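Local structure of 6-phospho-alpha-glucosidase (Merdibacter massiliensis, 6VC6) at residues Ser13-Gly18 and Asp317-Met322. The protein hydrolyses 6-phospho-alpha-glucosides, probably by the redox-assisted route of family 4 glycosidases, which uses bound NAD and a manganese ion. Numbering follows the deposited sequence.
With NAD (nicotinamide-adenine-dinucleotide), chain G.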
ATOM      1  N   SER A  13       4.246  -3.700  13.628  1.00 40.94           N
ATOM      2  CA  SER A  13       3.610  -4.331  12.481  1.00 39.72           C
ATOM      3  C   SER A  13       4.196  -5.713  12.226  1.00 42.01           C
ATOM      4  O   SER A  13       5.350  -5.998  12.560  1.00 39.16           O
ATOM      5  CB  SER A  13       3.774  -3.459  11.237  1.00 44.52           C
ATOM      6  OG  SER A  13       3.699  -4.240  10.056  1.00 48.80           O
ATOM      7  N   THR A  14       3.380  -6.579  11.620  1.00 38.57           N
ATOM      8  CA  THR A  14       3.839  -7.916  11.261  1.00 40.72           C
ATOM      9  C   THR A  14       4.923  -7.888  10.192  1.00 46.38           C
ATOM     10  O   THR A  14       5.650  -8.875  10.038  1.00 43.47           O
ATOM     11  CB  THR A  14       2.664  -8.768  10.778  1.00 43.07           C
ATOM     12  OG1 THR A  14       2.148  -8.227   9.555  1.00 42.67           O
ATOM     13  CG2 THR A  14       1.559  -8.794  11.824  1.00 43.48           C
ATOM     14  N   TYR A  15       5.047  -6.787   9.452  1.00 42.84           N
ATOM     15  CA  TYR A  15       6.075  -6.645   8.430  1.00 45.39           C
ATOM     16  C   TYR A  15       7.407  -6.157   8.984  1.00 45.21           C
ATOM     17  O   TYR A  15       8.418  -6.236   8.277  1.00 44.43           O
ATOM     18  CB  TYR A  15       5.609  -5.678   7.335  1.00 44.14           C
ATOM     19  CG  TYR A  15       4.406  -6.149   6.549  1.00 43.02           C
ATOM     20  CD1 TYR A  15       4.545  -7.058   5.507  1.00 40.06           C
ATOM     21  CD2 TYR A  15       3.134  -5.675   6.839  1.00 41.74           C
ATOM     22  CE1 TYR A  15       3.449  -7.486   4.782  1.00 43.18           C
ATOM     23  CE2 TYR A  15       2.031  -6.098   6.119  1.00 43.47           C
ATOM     24  CZ  TYR A  15       2.195  -7.003   5.093  1.00 44.04           C
ATOM     25  OH  TYR A  15       1.100  -7.425   4.374  1.00 39.55           O
ATOM     26  N   THR A  16       7.432  -5.654  10.219  1.00 43.05           N
ATOM     27  CA  THR A  16       8.668  -5.096  10.763  1.00 43.50           C
ATOM     28  C   THR A  16       9.797  -6.117  10.883  1.00 42.73           C
ATOM     29  O   THR A  16      10.937  -5.768  10.528  1.00 44.22           O
ATOM     30  CB  THR A  16       8.386  -4.429  12.117  1.00 41.22           C
ATOM     31  OG1 THR A  16       7.404  -3.399  11.948  1.00 42.07           O
ATOM     32  CG2 THR A  16       9.657  -3.815  12.688  1.00 43.49           C
ATOM     33  N   PRO A  17       9.581  -7.352  11.361  1.00 45.75           N
ATOM     34  CA  PRO A  17      10.690  -8.323  11.344  1.00 45.06           C
ATOM     35  C   PRO A  17      11.269  -8.546   9.958  1.00 47.16           C
ATOM     36  O   PRO A  17      12.486  -8.720   9.822  1.00 42.54           O
ATOM     37  CB  PRO A  17      10.047  -9.596  11.909  1.00 42.24           C
ATOM     38  CG  PRO A  17       8.959  -9.094  12.783  1.00 46.59           C
ATOM     39  CD  PRO A  17       8.406  -7.893  12.072  1.00 43.69           C
ATOM     40  N   GLY A  18      10.428  -8.535   8.920  1.00 45.08           N
ATOM     41  CA  GLY A  18      10.944  -8.624   7.565  1.00 45.11           C
ATOM     42  C   GLY A  18      11.816  -7.443   7.186  1.00 47.36           C
ATOM     43  O   GLY A  18      12.721  -7.573   6.357  1.00 44.79           O
ATOM     44  N   ASP A 317      10.451 -10.131   2.877  1.00 59.87           N
ATOM     45  CA  ASP A 317      11.564 -10.042   1.938  1.00 54.82           C
ATOM     46  C   ASP A 317      11.280  -9.020   0.842  1.00 55.10           C
ATOM     47  O   ASP A 317      11.727  -7.877   0.920  1.00 54.07           O
ATOM     48  CB  ASP A 317      11.855 -11.409   1.317  1.00 59.69           C
ATOM     49  CG  ASP A 317      13.341 -11.695   1.205  1.00 66.75           C
ATOM     50  OD1 ASP A 317      14.146 -10.860   1.670  1.00 74.02           O
ATOM     51  OD2 ASP A 317      13.704 -12.754   0.653  1.00 69.57           O
ATOM     52  N   ALA A 318      10.522  -9.441  -0.174  1.00 49.42           N
ATOM     53  CA  ALA A 318      10.256  -8.571  -1.316  1.00 48.50           C
ATOM     54  C   ALA A 318       9.525  -7.303  -0.895  1.00 53.09           C
ATOM     55  O   ALA A 318       9.762  -6.226  -1.456  1.00 45.26           O
ATOM     56  CB  ALA A 318       9.452  -9.326  -2.374  1.00 44.57           C
ATOM     57  N   HIS A 319       8.636  -7.407   0.095  1.00 46.30           N
ATOM     58  CA  HIS A 319       7.889  -6.237   0.545  1.00 44.04           C
ATOM     59  C   HIS A 319       8.811  -5.212   1.195  1.00 50.58           C
ATOM     60  O   HIS A 319       8.752  -4.018   0.877  1.00 47.00           O
ATOM     61  CB  HIS A 319       6.785  -6.658   1.513  1.00 41.30           C
ATOM     62  CG  HIS A 319       6.125  -5.508   2.208  1.00 49.38           C
ATOM     63  ND1 HIS A 319       5.151  -4.738   1.610  1.00 46.78           N
ATOM     64  CD2 HIS A 319       6.301  -4.995   3.448  1.00 47.07           C
ATOM     65  CE1 HIS A 319       4.756  -3.800   2.452  1.00 46.43           C
ATOM     66  NE2 HIS A 319       5.436  -3.935   3.576  1.00 46.31           N
ATOM     67  N   ALA A 320       9.672  -5.661   2.110  1.00 47.40           N
ATOM     68  CA  ALA A 320      10.575  -4.737   2.787  1.00 45.88           C
ATOM     69  C   ALA A 320      11.685  -4.251   1.866  1.00 47.71           C
ATOM     70  O   ALA A 320      12.171  -3.125   2.026  1.00 42.72           O
ATOM     71  CB  ALA A 320      11.174  -5.401   4.027  1.00 44.22           C
ATOM     72  N   GLU A 321      12.097  -5.077   0.901  1.00 42.80           N
ATOM     73  CA  GLU A 321      13.218  -4.701   0.047  1.00 49.29           C
ATOM     74  C   GLU A 321      12.866  -3.541  -0.870  1.00 48.42           C
ATOM     75  O   GLU A 321      13.728  -2.711  -1.174  1.00 46.19           O
ATOM     76  CB  GLU A 321      13.681  -5.898  -0.782  1.00 51.73           C
ATOM     77  CG  GLU A 321      14.555  -6.873  -0.017  1.00 55.49           C
ATOM     78  CD  GLU A 321      15.273  -7.843  -0.929  1.00 64.76           C
ATOM     79  OE1 GLU A 321      15.132  -7.715  -2.164  1.00 69.52           O
ATOM     80  OE2 GLU A 321      15.973  -8.737  -0.411  1.00 70.78           O
HETATM   81  N   MSE A 322      11.619  -3.455  -1.312  1.00 50.24           N
HETATM   82  CA  MSE A 322      11.274  -2.435  -2.282  1.00 52.93           C
HETATM   83  C   MSE A 322      11.333  -1.040  -1.680  1.00 47.87           C
HETATM   84  O   MSE A 322      11.733  -0.088  -2.345  1.00 42.29           O
HETATM   85  CB  MSE A 322       9.885  -2.655  -2.852  1.00 45.48           C
HETATM   86  CG  MSE A 322       9.625  -1.706  -3.989  1.00 70.00           C
HETATM   87 SE   MSE A 322       7.981  -2.055  -4.932  1.00 88.91          SE
HETATM   88  CE  MSE A 322       6.901  -0.701  -4.060  1.00 48.44           C
TER
HETATM   89  PA  NAD G 503      -0.487  -4.508  11.814  1.00 40.71           P
HETATM   90  O1A NAD G 503       0.213  -5.834  11.996  1.00 40.30           O
HETATM   91  O2A NAD G 503      -1.735  -4.200  12.605  1.00 43.12           O
HETATM   92  O5B NAD G 503       0.576  -3.331  12.081  1.00 43.04           O
HETATM   93  C5B NAD G 503       0.135  -1.996  12.306  1.00 41.79           C
HETATM   94  C4B NAD G 503       0.995  -1.354  13.381  1.00 40.45           C
HETATM   95  O4B NAD G 503       0.871   0.069  13.317  1.00 41.15           O
HETATM   96  C3B NAD G 503       0.537  -1.790  14.763  1.00 40.41           C
HETATM   97  O3B NAD G 503       1.657  -2.271  15.508  1.00 40.36           O
HETATM   98  C2B NAD G 503      -0.004  -0.537  15.416  1.00 39.24           C
HETATM   99  O2B NAD G 503       0.356  -0.491  16.798  1.00 43.08           O
HETATM  100  C1B NAD G 503       0.667   0.579  14.635  1.00 38.24           C
HETATM  101  N9A NAD G 503      -0.156   1.813  14.618  1.00 37.31           N
HETATM  102  C8A NAD G 503      -1.488   1.899  14.441  1.00 43.58           C
HETATM  103  N7A NAD G 503      -1.903   3.191  14.494  1.00 42.42           N
HETATM  104  C5A NAD G 503      -0.818   3.956  14.714  1.00 39.88           C
HETATM  105  C6A NAD G 503      -0.538   5.403  14.880  1.00 40.55           C
HETATM  106  N6A NAD G 503      -1.532   6.322  14.818  1.00 40.85           N
HETATM  107  N1A NAD G 503       0.744   5.776  15.095  1.00 42.71           N
HETATM  108  C2A NAD G 503       1.744   4.876  15.158  1.00 42.51           C
HETATM  109  N3A NAD G 503       1.562   3.552  15.019  1.00 43.05           N
HETATM  110  C4A NAD G 503       0.328   3.041  14.801  1.00 38.87           C
HETATM  111  O3  NAD G 503      -0.815  -4.292  10.253  1.00 40.65           O
HETATM  112  PN  NAD G 503      -0.006  -5.042   9.083  1.00 40.40           P
HETATM  113  O1N NAD G 503      -0.873  -6.156   8.545  1.00 36.68           O
HETATM  114  O2N NAD G 503       1.407  -5.322   9.539  1.00 35.23           O
HETATM  115  O5D NAD G 503       0.037  -3.868   7.989  1.00 37.98           O
HETATM  116  C5D NAD G 503       0.982  -2.807   8.112  1.00 37.33           C
HETATM  117  C4D NAD G 503       0.582  -1.696   7.153  1.00 40.68           C
HETATM  118  O4D NAD G 503       1.285  -1.839   5.917  1.00 39.64           O
HETATM  119  C3D NAD G 503      -0.904  -1.775   6.835  1.00 39.39           C
HETATM  120  O3D NAD G 503      -1.474  -0.469   6.948  1.00 39.87           O
HETATM  121  C2D NAD G 503      -0.963  -2.203   5.387  1.00 36.49           C
HETATM  122  O2D NAD G 503      -2.083  -1.621   4.719  1.00 38.34           O
HETATM  123  C1D NAD G 503       0.349  -1.663   4.853  1.00 39.43           C
HETATM  124  N1N NAD G 503       0.772  -2.327   3.623  1.00 38.32           N
HETATM  125  C2N NAD G 503       0.786  -1.588   2.513  1.00 39.57           C
HETATM  126  C3N NAD G 503       1.171  -2.126   1.299  1.00 42.64           C
HETATM  127  C7N NAD G 503       1.165  -1.250   0.083  1.00 41.80           C
HETATM  128  O7N NAD G 503       1.268  -1.755  -1.022  1.00 39.00           O
HETATM  129  N7N NAD G 503       1.034   0.066   0.248  1.00 37.90           N
HETATM  130  C4N NAD G 503       1.562  -3.458   1.241  1.00 42.72           C
HETATM  131  C5N NAD G 503       1.536  -4.211   2.411  1.00 41.64           C
HETATM  132  C6N NAD G 503       1.139  -3.615   3.605  1.00 38.14           C
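Tyr-15 and His-319, 304 residues apart in sequence, bring their rings together at an oblique angle beside the nicotinamide of NAD, a worked example of a dinucleotide-binding loop and a distant helix closing round one cofactor. The planes meet at 38°, with centroids 4.4 Å apart, and the closest approach joins Tyr-15 CD1 to His-319 CD2 at 3.4 Å. NE2 of His-319 lies over one face of the tyrosine ring, toward its rim. With CG anti to the backbone N (chi1 170°), the imidazole reaches out from its helix; CE1 comes within 3.2 Å of NAD C5N, while ND1 hydrogen-bonds Asp-171, which probably fixes the ring's rotation. Tyr-15 meets the cofactor too: its CD2 stands 3.2 Å from NAD O2N, and NAD O5D lies at the ring edge, in plane. Replacing Tyr-15 by an alanine is likely to leave His-319 with Tyr-145 as its stacking partner and open a gap beside the nicotinamide ribose and the bound 6-phosphoglucose, which Tyr-15 also touches. Ser-13 OG, which accepts the capping bond from Tyr-15 N, donates to NAD O2N at 2.6 Å. Thr-14 OG1 donates to the same oxygen, so two hydroxyls grip it, with a weak bond from Thr-14 N besides. Buried Ala-320 extends the packed part, its CB 3.5 Å from Gly-18 O. The loose side lies at exposed Asp-317, whose CB points away from 13-18; no hydrogen bond links the two segments. In the fold, 13-18 follows strand 4-9 of the Rossmann-like sheet and leads into helix 16-25, packed against helices 42-59 and 291-305, whereas helix 318-331 brings His-319 to the tyrosine ring and is followed in the chain by strand 336-343 of the same sheet.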